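Local atomic coordinates of ethylbenzene dehydrogenase beta-subunit (Aromatoleum aromaticum, PDB entry 2IVF), a protein that carries three iron/sulfur clusters and one Fe3-S4 cluster as the ferredoxin-like iron-sulfur subunit of a three-chain assembly, packed against the alpha-subunit. Residues Gln32-Ala37 with Arg52-Thr57; Thr21-Asn26 with Tyr146-Cys151; Phe97-Val102 with Val111-Thr116. All coordinates share one frame; numbering follows the deposited sequence.

Contact 1 (Gln32-Ala37 with Arg52-Thr57). With SF4 (iron/sulfur cluster), chain T; SF4 (iron/sulfur cluster), chain U.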
loop_
_atom_site.group_PDB
_atom_site.type_symbol
_atom_site.label_atom_id
_atom_site.label_comp_id
_atom_site.label_asym_id
_atom_site.label_seq_id
_atom_site.Cartn_x
_atom_site.Cartn_y
_atom_site.Cartn_z
ATOM N N GLN B 32 0.018 5.917 -5.454
ATOM C CA GLN B 32 1.090 6.888 -5.120
ATOM C C GLN B 32 2.520 6.435 -5.540
ATOM O O GLN B 32 3.498 7.038 -5.128
ATOM C CB GLN B 32 1.121 7.181 -3.593
ATOM C CG GLN B 32 -0.199 7.650 -2.920
ATOM C CD GLN B 32 -0.546 9.094 -3.283
ATOM O OE1 GLN B 32 0.352 9.863 -3.588
ATOM N NE2 GLN B 32 -1.835 9.460 -3.274
ATOM N N THR B 33 2.666 5.381 -6.344
ATOM C CA THR B 33 3.992 4.991 -6.800
ATOM C C THR B 33 4.643 6.120 -7.579
ATOM O O THR B 33 5.836 6.396 -7.405
ATOM C CB THR B 33 3.993 3.688 -7.607
ATOM O OG1 THR B 33 3.291 2.705 -6.880
ATOM C CG2 THR B 33 5.417 3.196 -7.854
ATOM N N CYS B 34 3.858 6.788 -8.423
ATOM C CA CYS B 34 4.338 7.934 -9.142
ATOM C C CYS B 34 4.855 9.063 -8.208
ATOM O O CYS B 34 5.898 9.680 -8.494
ATOM C CB CYS B 34 3.271 8.441 -10.118
ATOM S SG CYS B 34 1.685 8.738 -9.257
ATOM N N THR B 35 4.179 9.251 -7.074
ATOM C CA THR B 35 4.560 10.227 -6.053
ATOM C C THR B 35 5.943 9.925 -5.513
ATOM O O THR B 35 6.860 10.817 -5.502
ATOM C CB THR B 35 3.505 10.240 -4.955
ATOM O OG1 THR B 35 2.236 10.461 -5.588
ATOM C CG2 THR B 35 3.823 11.332 -3.872
ATOM N N VAL B 36 6.121 8.687 -5.118
ATOM C CA VAL B 36 7.415 8.259 -4.553
ATOM C C VAL B 36 8.510 8.162 -5.610
ATOM O O VAL B 36 9.679 8.372 -5.285
ATOM C CB VAL B 36 7.332 6.961 -3.703
ATOM C CG1 VAL B 36 6.194 7.046 -2.619
ATOM C CG2 VAL B 36 7.237 5.699 -4.564
ATOM N N ALA B 37 8.139 7.847 -6.860
ATOM C CA ALA B 37 9.097 7.752 -7.966
ATOM C C ALA B 37 9.765 9.108 -8.116
ATOM O O ALA B 37 10.974 9.225 -8.125
ATOM C CB ALA B 37 8.366 7.333 -9.311
ATOM N N ARG B 52 5.510 17.766 -3.706
ATOM C CA ARG B 52 5.065 16.583 -4.440
ATOM C C ARG B 52 4.823 17.006 -5.853
ATOM O O ARG B 52 3.691 17.275 -6.269
ATOM C CB ARG B 52 3.801 15.972 -3.799
ATOM C CG ARG B 52 4.088 15.198 -2.542
ATOM C CD ARG B 52 4.063 16.117 -1.323
ATOM N NE ARG B 52 4.293 15.370 -0.084
ATOM C CZ ARG B 52 4.243 15.919 1.112
ATOM N NH1 ARG B 52 4.021 17.212 1.234
ATOM N NH2 ARG B 52 4.428 15.193 2.201
ATOM N N TRP B 53 5.919 17.105 -6.591
ATOM C CA TRP B 53 5.866 17.555 -7.981
ATOM C C TRP B 53 4.936 16.635 -8.738
ATOM O O TRP B 53 4.139 17.100 -9.517
ATOM C CB TRP B 53 7.221 17.552 -8.637
ATOM C CG TRP B 53 8.241 18.470 -8.077
ATOM C CD1 TRP B 53 8.057 19.527 -7.219
ATOM C CD2 TRP B 53 9.629 18.482 -8.431
ATOM N NE1 TRP B 53 9.233 20.162 -7.015
ATOM C CE2 TRP B 53 10.218 19.559 -7.751
ATOM C CE3 TRP B 53 10.423 17.690 -9.276
ATOM C CZ2 TRP B 53 11.570 19.833 -7.833
ATOM C CZ3 TRP B 53 11.738 17.978 -9.395
ATOM C CH2 TRP B 53 12.315 19.053 -8.683
ATOM N N ASN B 54 5.013 15.329 -8.478
ATOM C CA ASN B 54 3.982 14.425 -8.881
ATOM C C ASN B 54 3.134 14.220 -7.660
ATOM O O ASN B 54 3.637 13.834 -6.587
ATOM C CB ASN B 54 4.508 13.064 -9.341
ATOM C CG ASN B 54 3.376 12.140 -9.711
ATOM O OD1 ASN B 54 3.106 11.939 -10.879
ATOM N ND2 ASN B 54 2.657 11.609 -8.696
ATOM N N ASN B 55 1.860 14.563 -7.801
ATOM C CA ASN B 55 0.944 14.426 -6.693
ATOM C C ASN B 55 -0.284 13.629 -7.095
ATOM O O ASN B 55 -0.727 13.682 -8.242
ATOM C CB ASN B 55 0.541 15.789 -6.120
ATOM C CG ASN B 55 0.101 16.744 -7.154
ATOM O OD1 ASN B 55 0.935 17.493 -7.720
ATOM N ND2 ASN B 55 -1.176 16.799 -7.387
ATOM N N VAL B 56 -0.828 12.897 -6.146
ATOM C CA VAL B 56 -2.041 12.108 -6.412
ATOM C C VAL B 56 -3.014 12.254 -5.288
ATOM O O VAL B 56 -2.672 12.021 -4.141
ATOM C CB VAL B 56 -1.766 10.611 -6.624
ATOM C CG1 VAL B 56 -3.028 9.952 -7.074
ATOM C CG2 VAL B 56 -0.639 10.346 -7.619
ATOM N N THR B 57 -4.222 12.723 -5.594
ATOM C CA THR B 57 -5.222 12.859 -4.553
ATOM C C THR B 57 -6.541 12.310 -5.026
ATOM O O THR B 57 -6.739 12.036 -6.195
ATOM C CB THR B 57 -5.407 14.344 -4.141
ATOM O OG1 THR B 57 -5.741 15.116 -5.299
ATOM C CG2 THR B 57 -4.096 14.910 -3.477
HETATM FE FE1 SF4 T . -2.241 6.220 -10.446
HETATM FE FE2 SF4 T . 0.288 7.126 -9.900
HETATM FE FE3 SF4 T . -0.145 5.136 -11.657
HETATM FE FE4 SF4 T . -0.479 4.578 -9.034
HETATM S S1 SF4 T . 1.456 5.169 -10.027
HETATM S S2 SF4 T . -1.853 3.976 -10.766
HETATM S S3 SF4 T . -1.335 6.589 -8.368
HETATM S S4 SF4 T . -0.853 7.332 -11.857
HETATM FE FE1 SF4 U . 8.050 15.782 -13.123
HETATM FE FE2 SF4 U . 8.725 14.413 -10.984
HETATM FE FE3 SF4 U . 7.263 13.236 -12.909
HETATM FE FE4 SF4 U . 9.865 13.722 -13.391
HETATM S S1 SF4 U . 9.020 12.269 -11.829
HETATM S S2 SF4 U . 8.142 14.235 -14.789
HETATM S S3 SF4 U . 10.183 15.708 -12.216
HETATM S S4 SF4 U . 6.631 15.017 -11.525
HETATM O O HOH W 1 6.192 13.522 -5.658
#
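Cys34 meets Asn54 and Val56 at the tight end of this contact, where the first turn of helix 33-42 runs roughly antiparallel (155°) to the start of strand 55-59, with the two short axes 7.6 Å apart. A chi1 of 53° sets the cysteine sulfur between its own backbone N and carbonyl carbon, and from there SG binds FE2 of one iron/sulfur cluster at 2.2 Å. Methyl CG2 of Val56 presses on that SG at 3.3 Å, and Asn54 ND2 lies 3.1 Å from it. The Asn54 side chain crosses that of Thr35 at about a right angle, and the same ND2 gives Thr35 OG1 a weak hydrogen bond, while Asn54 OD1 is held by Arg235. Gln32, at the N-cap position, slides past Val56 in the opposite direction: NE2 donates a nearly straight bond (173°) to Val56 O at 2.8 Å, reaching it from above the carbonyl plane. Gln32 OE1 accepts from Thr35 OG1 (2.8 Å) and is also bonded to Tyr128, so both ends of the amide are in use.

Toward Arg52 the fit slackens. Thr35 CG2 only grazes Arg52 CG at 4.1 Å, and a water spans the interval, donating to Thr35 O and Asn54 O, while Arg52 NH1 is hydrogen-bonded to the backbone O of Asp93. Next to Asn54, the edge of the Trp53 ring faces S3 of a second cluster. Two clusters thus flank one polar and apolar seam, and the amide nitrogen beside the ligating sulfur would be expected to soften the negative charge there.

Contact 2 (Thr21-Asn26 with Tyr146-Cys151). With SF4 (iron/sulfur cluster), chain S.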
loop_
_atom_site.group_PDB
_atom_site.type_symbol
_atom_site.label_atom_id
_atom_site.label_comp_id
_atom_site.label_asym_id
_atom_site.label_seq_id
_atom_site.Cartn_x
_atom_site.Cartn_y
_atom_site.Cartn_z
ATOM N N THR B 21 2.114 14.153 -21.447
ATOM C CA THR B 21 1.750 12.960 -20.757
ATOM C C THR B 21 0.240 12.806 -20.875
ATOM O O THR B 21 -0.521 13.779 -20.827
ATOM C CB THR B 21 2.136 13.024 -19.260
ATOM O OG1 THR B 21 3.580 12.976 -19.100
ATOM C CG2 THR B 21 1.508 11.837 -18.510
ATOM N N VAL B 22 -0.188 11.589 -21.064
ATOM C CA VAL B 22 -1.594 11.240 -20.962
ATOM C C VAL B 22 -1.747 10.382 -19.701
ATOM O O VAL B 22 -0.947 9.470 -19.446
ATOM C CB VAL B 22 -2.081 10.443 -22.174
ATOM C CG1 VAL B 22 -3.438 9.766 -21.899
ATOM C CG2 VAL B 22 -2.135 11.378 -23.406
ATOM N N ILE B 23 -2.777 10.662 -18.915
ATOM C CA ILE B 23 -3.047 9.890 -17.681
ATOM C C ILE B 23 -4.445 9.340 -17.773
ATOM O O ILE B 23 -5.388 10.095 -17.948
ATOM C CB ILE B 23 -2.963 10.804 -16.440
ATOM C CG1 ILE B 23 -1.558 11.443 -16.398
ATOM C CG2 ILE B 23 -3.411 10.059 -15.143
ATOM C CD1 ILE B 23 -1.269 12.395 -15.210
ATOM N N ASP B 24 -4.584 8.024 -17.701
ATOM C CA ASP B 24 -5.884 7.371 -17.912
ATOM C C ASP B 24 -6.513 7.185 -16.563
ATOM O O ASP B 24 -6.144 6.287 -15.827
ATOM C CB ASP B 24 -5.723 6.014 -18.611
ATOM C CG ASP B 24 -7.055 5.393 -18.971
ATOM O OD1 ASP B 24 -8.107 5.832 -18.394
ATOM O OD2 ASP B 24 -7.062 4.458 -19.801
ATOM N N LEU B 25 -7.542 7.971 -16.264
ATOM C CA LEU B 25 -8.128 7.933 -14.933
ATOM C C LEU B 25 -8.900 6.675 -14.696
ATOM O O LEU B 25 -9.173 6.349 -13.538
ATOM C CB LEU B 25 -9.007 9.144 -14.696
ATOM C CG LEU B 25 -8.239 10.469 -14.796
ATOM C CD1 LEU B 25 -9.135 11.642 -14.662
ATOM C CD2 LEU B 25 -7.118 10.531 -13.699
ATOM N N ASN B 26 -9.280 5.970 -15.759
ATOM C CA ASN B 26 -9.890 4.651 -15.558
ATOM C C ASN B 26 -8.971 3.633 -14.942
ATOM O O ASN B 26 -9.430 2.667 -14.303
ATOM C CB ASN B 26 -10.420 4.145 -16.890
ATOM C CG ASN B 26 -11.481 4.994 -17.382
ATOM O OD1 ASN B 26 -12.603 4.967 -16.822
ATOM N ND2 ASN B 26 -11.161 5.859 -18.365
ATOM N N TYR B 146 -9.013 8.670 -8.623
ATOM C CA TYR B 146 -7.747 9.217 -8.202
ATOM C C TYR B 146 -7.183 10.100 -9.279
ATOM O O TYR B 146 -7.297 9.789 -10.487
ATOM C CB TYR B 146 -6.802 8.096 -7.824
ATOM C CG TYR B 146 -7.357 7.228 -6.724
ATOM C CD1 TYR B 146 -7.440 7.718 -5.426
ATOM C CD2 TYR B 146 -7.769 5.919 -6.966
ATOM C CE1 TYR B 146 -7.966 6.945 -4.403
ATOM C CE2 TYR B 146 -8.270 5.092 -5.912
ATOM C CZ TYR B 146 -8.347 5.630 -4.641
ATOM O OH TYR B 146 -8.831 4.850 -3.617
ATOM N N LEU B 147 -6.606 11.232 -8.870
ATOM C CA LEU B 147 -6.219 12.245 -9.823
ATOM C C LEU B 147 -4.751 12.625 -9.644
ATOM O O LEU B 147 -4.386 13.342 -8.695
ATOM C CB LEU B 147 -7.115 13.465 -9.651
ATOM C CG LEU B 147 -6.808 14.645 -10.605
ATOM C CD1 LEU B 147 -6.915 14.186 -12.068
ATOM C CD2 LEU B 147 -7.736 15.880 -10.333
ATOM N N ALA B 148 -3.934 12.085 -10.549
ATOM C CA ALA B 148 -2.514 12.358 -10.636
ATOM C C ALA B 148 -2.273 13.622 -11.393
ATOM O O ALA B 148 -2.910 13.895 -12.432
ATOM C CB ALA B 148 -1.737 11.168 -11.291
ATOM N N ARG B 149 -1.344 14.410 -10.875
ATOM C CA ARG B 149 -1.045 15.686 -11.443
ATOM C C ARG B 149 0.439 15.989 -11.313
ATOM O O ARG B 149 1.088 15.571 -10.351
ATOM C CB ARG B 149 -1.848 16.786 -10.756
ATOM C CG ARG B 149 -3.366 16.705 -10.983
ATOM C CD ARG B 149 -4.095 17.690 -10.142
ATOM N NE ARG B 149 -3.565 18.980 -10.534
ATOM C CZ ARG B 149 -3.160 19.938 -9.721
ATOM N NH1 ARG B 149 -3.259 19.827 -8.421
ATOM N NH2 ARG B 149 -2.634 21.041 -10.237
ATOM N N MET B 150 0.942 16.748 -12.264
ATOM C CA MET B 150 2.289 17.282 -12.202
ATOM C C MET B 150 2.223 18.653 -12.859
ATOM O O MET B 150 1.130 19.138 -13.182
ATOM C CB MET B 150 3.282 16.399 -12.991
ATOM C CG MET B 150 3.208 14.934 -12.756
ATOM S SD MET B 150 2.032 14.026 -13.795
ATOM C CE MET B 150 3.000 13.969 -15.333
ATOM N N CYS B 151 3.375 19.258 -13.126
ATOM C CA CYS B 151 3.369 20.496 -13.904
ATOM C C CYS B 151 2.932 20.118 -15.309
ATOM O O CYS B 151 3.342 19.094 -15.845
ATOM C CB CYS B 151 4.718 21.191 -13.925
ATOM S SG CYS B 151 4.919 22.403 -15.249
HETATM FE FE1 SF4 S . 1.954 26.040 -13.701
HETATM FE FE2 SF4 S . 3.870 27.029 -15.208
HETATM FE FE3 SF4 S . 1.819 25.609 -16.353
HETATM FE FE4 SF4 S . 3.676 24.290 -14.825
HETATM S S1 SF4 S . 4.045 25.392 -16.825
HETATM S S2 SF4 S . 1.379 24.094 -14.713
HETATM S S3 SF4 S . 4.184 25.876 -13.290
HETATM S S4 SF4 S . 1.657 27.659 -15.311
HETATM O O HOH W 2 -9.017 6.458 -10.591
#
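Ile23, Leu25 and Met150 bury the most surface where two sheets of this iron-sulfur protein meet: strand 19-24 belongs to the mixed four-stranded sheet, strand 141-149 to the antiparallel three-stranded one. The segments run nearly antiparallel, 165° apart, yet side chains rather than paired backbones fill the interval.

Ile23 is extended toward the opposite strand, and its terminal methyl does the touching. CD1 rests 3.6 Å from Ala148 O, a carbonyl that Tyr272 also engages through its hydroxyl, and it reaches Ala148 CB at 4.1 Å. On the Met150 side the same methyl meets SD at 3.9 Å, the two chains crossing obliquely.

Met150 doubles back on itself, with chi2 at 88° and chi3 at 77°, and these bends bring its methyl to Thr21, the two side chains crossing at about a right angle; CE comes to 3.9 Å of Thr21 OG1, whose polar partner is Asn227. Arg235 packs on Ile23, Ala148 and Met150; it lines the same cluster pocket as Ala148, whereas Met150 borders that of another cluster.

At the other end Leu25 reaches over with one branch. CD2 lies 3.3 Å from Tyr146 O and 4.0 Å from Leu147 CD1, and nearby a water donates to Leu25 O while accepting from Tyr146 N. Past Arg149 the strand ends, and the chain runs through Met150 to Cys151, whose SG binds FE4 of an iron/sulfur cluster at 2.3 Å.

Contact 3 (Phe97-Val102 with Val111-Thr116)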
loop_
_atom_site.group_PDB
_atom_site.type_symbol
_atom_site.label_atom_id
_atom_site.label_comp_id
_atom_site.label_asym_id
_atom_site.label_seq_id
_atom_site.Cartn_x
_atom_site.Cartn_y
_atom_site.Cartn_z
ATOM N N PHE B 97 8.048 12.611 12.762
ATOM C CA PHE B 97 7.557 11.487 13.558
ATOM C C PHE B 97 8.409 11.304 14.781
ATOM O O PHE B 97 9.466 11.890 14.876
ATOM C CB PHE B 97 7.502 10.245 12.700
ATOM C CG PHE B 97 6.417 10.309 11.661
ATOM C CD1 PHE B 97 5.153 9.871 11.949
ATOM C CD2 PHE B 97 6.649 10.867 10.418
ATOM C CE1 PHE B 97 4.134 9.974 11.011
ATOM C CE2 PHE B 97 5.646 10.957 9.504
ATOM C CZ PHE B 97 4.375 10.510 9.809
ATOM N N ASN B 98 7.947 10.505 15.740
ATOM C CA ASN B 98 8.551 10.490 17.069
ATOM C C ASN B 98 9.064 9.125 17.487
ATOM O O ASN B 98 8.846 8.669 18.608
ATOM C CB ASN B 98 7.534 11.023 18.086
ATOM C CG ASN B 98 6.296 10.190 18.163
ATOM O OD1 ASN B 98 5.856 9.613 17.161
ATOM N ND2 ASN B 98 5.706 10.121 19.351
ATOM N N HIS B 99 9.824 8.481 16.591
ATOM C CA HIS B 99 10.340 7.144 16.853
ATOM C C HIS B 99 11.054 7.020 18.185
ATOM O O HIS B 99 10.703 6.152 18.994
ATOM C CB HIS B 99 11.327 6.701 15.769
ATOM C CG HIS B 99 10.784 6.729 14.385
ATOM N ND1 HIS B 99 10.691 7.892 13.653
ATOM C CD2 HIS B 99 10.361 5.733 13.578
ATOM C CE1 HIS B 99 10.220 7.606 12.454
ATOM N NE2 HIS B 99 9.998 6.304 12.390
ATOM N N LYS B 100 12.053 7.899 18.431
ATOM C CA LYS B 100 12.825 7.847 19.689
ATOM C C LYS B 100 11.909 7.907 20.910
ATOM O O LYS B 100 12.044 7.113 21.830
ATOM C CB LYS B 100 13.869 8.990 19.797
ATOM C CG LYS B 100 14.874 8.809 20.975
ATOM C CD LYS B 100 15.950 9.941 21.071
ATOM C CE LYS B 100 16.555 10.049 22.436
ATOM N NZ LYS B 100 17.589 11.173 22.543
ATOM N N GLU B 101 10.953 8.834 20.882
ATOM C CA GLU B 101 10.036 9.052 21.993
ATOM C C GLU B 101 9.238 7.794 22.336
ATOM O O GLU B 101 9.051 7.451 23.502
ATOM C CB GLU B 101 9.060 10.195 21.651
ATOM C CG GLU B 101 8.273 10.635 22.820
ATOM C CD GLU B 101 7.369 11.798 22.533
ATOM O OE1 GLU B 101 6.792 11.875 21.434
ATOM O OE2 GLU B 101 7.213 12.624 23.465
ATOM N N VAL B 102 8.753 7.125 21.301
ATOM C CA VAL B 102 7.941 5.916 21.460
ATOM C C VAL B 102 8.782 4.681 21.866
ATOM O O VAL B 102 8.356 3.872 22.696
ATOM C CB VAL B 102 7.126 5.645 20.203
ATOM C CG1 VAL B 102 6.337 4.343 20.364
ATOM C CG2 VAL B 102 6.208 6.826 19.904
ATOM N N VAL B 111 2.806 7.536 25.301
ATOM C CA VAL B 111 3.026 8.213 24.061
ATOM C C VAL B 111 2.822 7.152 22.987
ATOM O O VAL B 111 2.871 5.967 23.263
ATOM C CB VAL B 111 4.439 8.835 24.014
ATOM C CG1 VAL B 111 4.648 9.791 25.233
ATOM C CG2 VAL B 111 5.544 7.740 24.005
ATOM N N HIS B 112 2.542 7.579 21.772
ATOM C CA HIS B 112 2.376 6.647 20.660
ATOM C C HIS B 112 2.990 7.284 19.480
ATOM O O HIS B 112 3.296 8.454 19.506
ATOM C CB HIS B 112 0.881 6.338 20.391
ATOM C CG HIS B 112 0.051 7.552 20.131
ATOM N ND1 HIS B 112 -0.418 7.887 18.872
ATOM C CD2 HIS B 112 -0.402 8.510 20.969
ATOM C CE1 HIS B 112 -1.125 8.998 18.952
ATOM N NE2 HIS B 112 -1.114 9.405 20.212
ATOM N N PHE B 113 3.181 6.496 18.437
ATOM C CA PHE B 113 3.769 6.945 17.196
ATOM C C PHE B 113 2.783 7.798 16.413
ATOM O O PHE B 113 1.682 7.345 16.105
ATOM C CB PHE B 113 4.175 5.700 16.352
ATOM C CG PHE B 113 4.994 6.042 15.149
ATOM C CD1 PHE B 113 6.351 6.333 15.289
ATOM C CD2 PHE B 113 4.415 6.135 13.902
ATOM C CE1 PHE B 113 7.099 6.643 14.189
ATOM C CE2 PHE B 113 5.169 6.476 12.789
ATOM C CZ PHE B 113 6.522 6.734 12.942
ATOM N N HIS B 114 3.162 9.040 16.093
ATOM C CA HIS B 114 2.229 9.903 15.459
ATOM C C HIS B 114 2.962 11.058 14.786
ATOM O O HIS B 114 4.124 11.327 15.102
ATOM C CB HIS B 114 1.266 10.415 16.532
ATOM C CG HIS B 114 1.866 11.454 17.403
ATOM N ND1 HIS B 114 2.057 12.757 16.984
ATOM C CD2 HIS B 114 2.345 11.384 18.664
ATOM C CE1 HIS B 114 2.616 13.445 17.965
ATOM N NE2 HIS B 114 2.804 12.635 18.994
ATOM N N PRO B 115 2.311 11.703 13.818
ATOM C CA PRO B 115 2.910 12.845 13.128
ATOM C C PRO B 115 2.813 14.140 13.878
ATOM O O PRO B 115 1.935 14.293 14.750
ATOM C CB PRO B 115 2.084 12.934 11.840
ATOM C CG PRO B 115 0.738 12.439 12.263
ATOM C CD PRO B 115 0.995 11.355 13.244
ATOM N N THR B 116 3.713 15.061 13.528
ATOM C CA THR B 116 3.744 16.416 14.058
ATOM C C THR B 116 3.965 17.293 12.812
ATOM O O THR B 116 4.826 16.990 11.995
ATOM C CB THR B 116 4.905 16.618 15.035
ATOM O OG1 THR B 116 4.767 15.727 16.146
ATOM C CG2 THR B 116 4.984 18.066 15.566
HETATM O O HOH W 3 4.174 12.818 21.794
#
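Phe97 lies nearest Pro115 (CA to CA 4.9 Å) and Val102 nearest His112, so the start of helix 99-104 and the irregular segment 111-116 pass each other in opposite senses. Asn98, just before the helix, does most of the polar work. Its chi1 of 61° turns the amide to the neighbouring backbone, where OD1 accepts from His114 N at 3.0 Å and ND2 donates to His112 O at 2.9 Å. The second bond is almost straight (174°), with the acceptor in the amide plane, and together the two clasp the backbone at both neighbours of Phe113. ND2 has a further acceptor in Glu101 OE1, also at 2.9 Å, which fixes the rotation of the amide.

Beside this polar clasp Phe97, His99 and Phe113 form an aromatic cluster. Phe113 stands edge-to-face on His99, planes at 68°, with CE1 over the centre of the imidazole and 3.4 Å from His99 NE2. Phe97 is nearly parallel to Phe113 but slid so far that the rings barely overlap, and its CE1 touches Pro115 CB at 3.7 Å. The alpha-subunit borders the cluster: His99 NE2 is hydrogen-bonded to Thr860 O of that chain.

Past the rings, Val102 CG2 packs on His112 C at 3.3 Å, while Val111 CG2 meets Glu101 O. A water donates to Glu101 OE1 and is bonded to His114 NE2; the other carboxylate oxygen, OE2, makes a salt bridge with Lys107.

Overall arrangement
Contacts 1 and 2 form one continuous core, their centres 10 Å apart. Strands 55-59 and 141-149 are neighbours in a single antiparallel sheet, joined by probable backbone hydrogen bonds of 2.8 Å from Leu147 N to Thr57 O and from Arg149 N to Asn55 O; Trp53 and Asn54 also pack against Met150. Along the chain, both other contacts nest inside the long loop that contact 2 closes. Contacts 1 and 2 reach three iron/sulfur clusters: Cys34 and Cys151 each bind an iron of a different one, while Trp53, Asn54 and Met150 border the third. Contact 3, in an outlying loop region laid against the alpha-subunit, touches neither: its nearest atoms are about 9 Å from contact 1 and about 19 Å from contact 2, its centre about 25 and 34 Å from theirs.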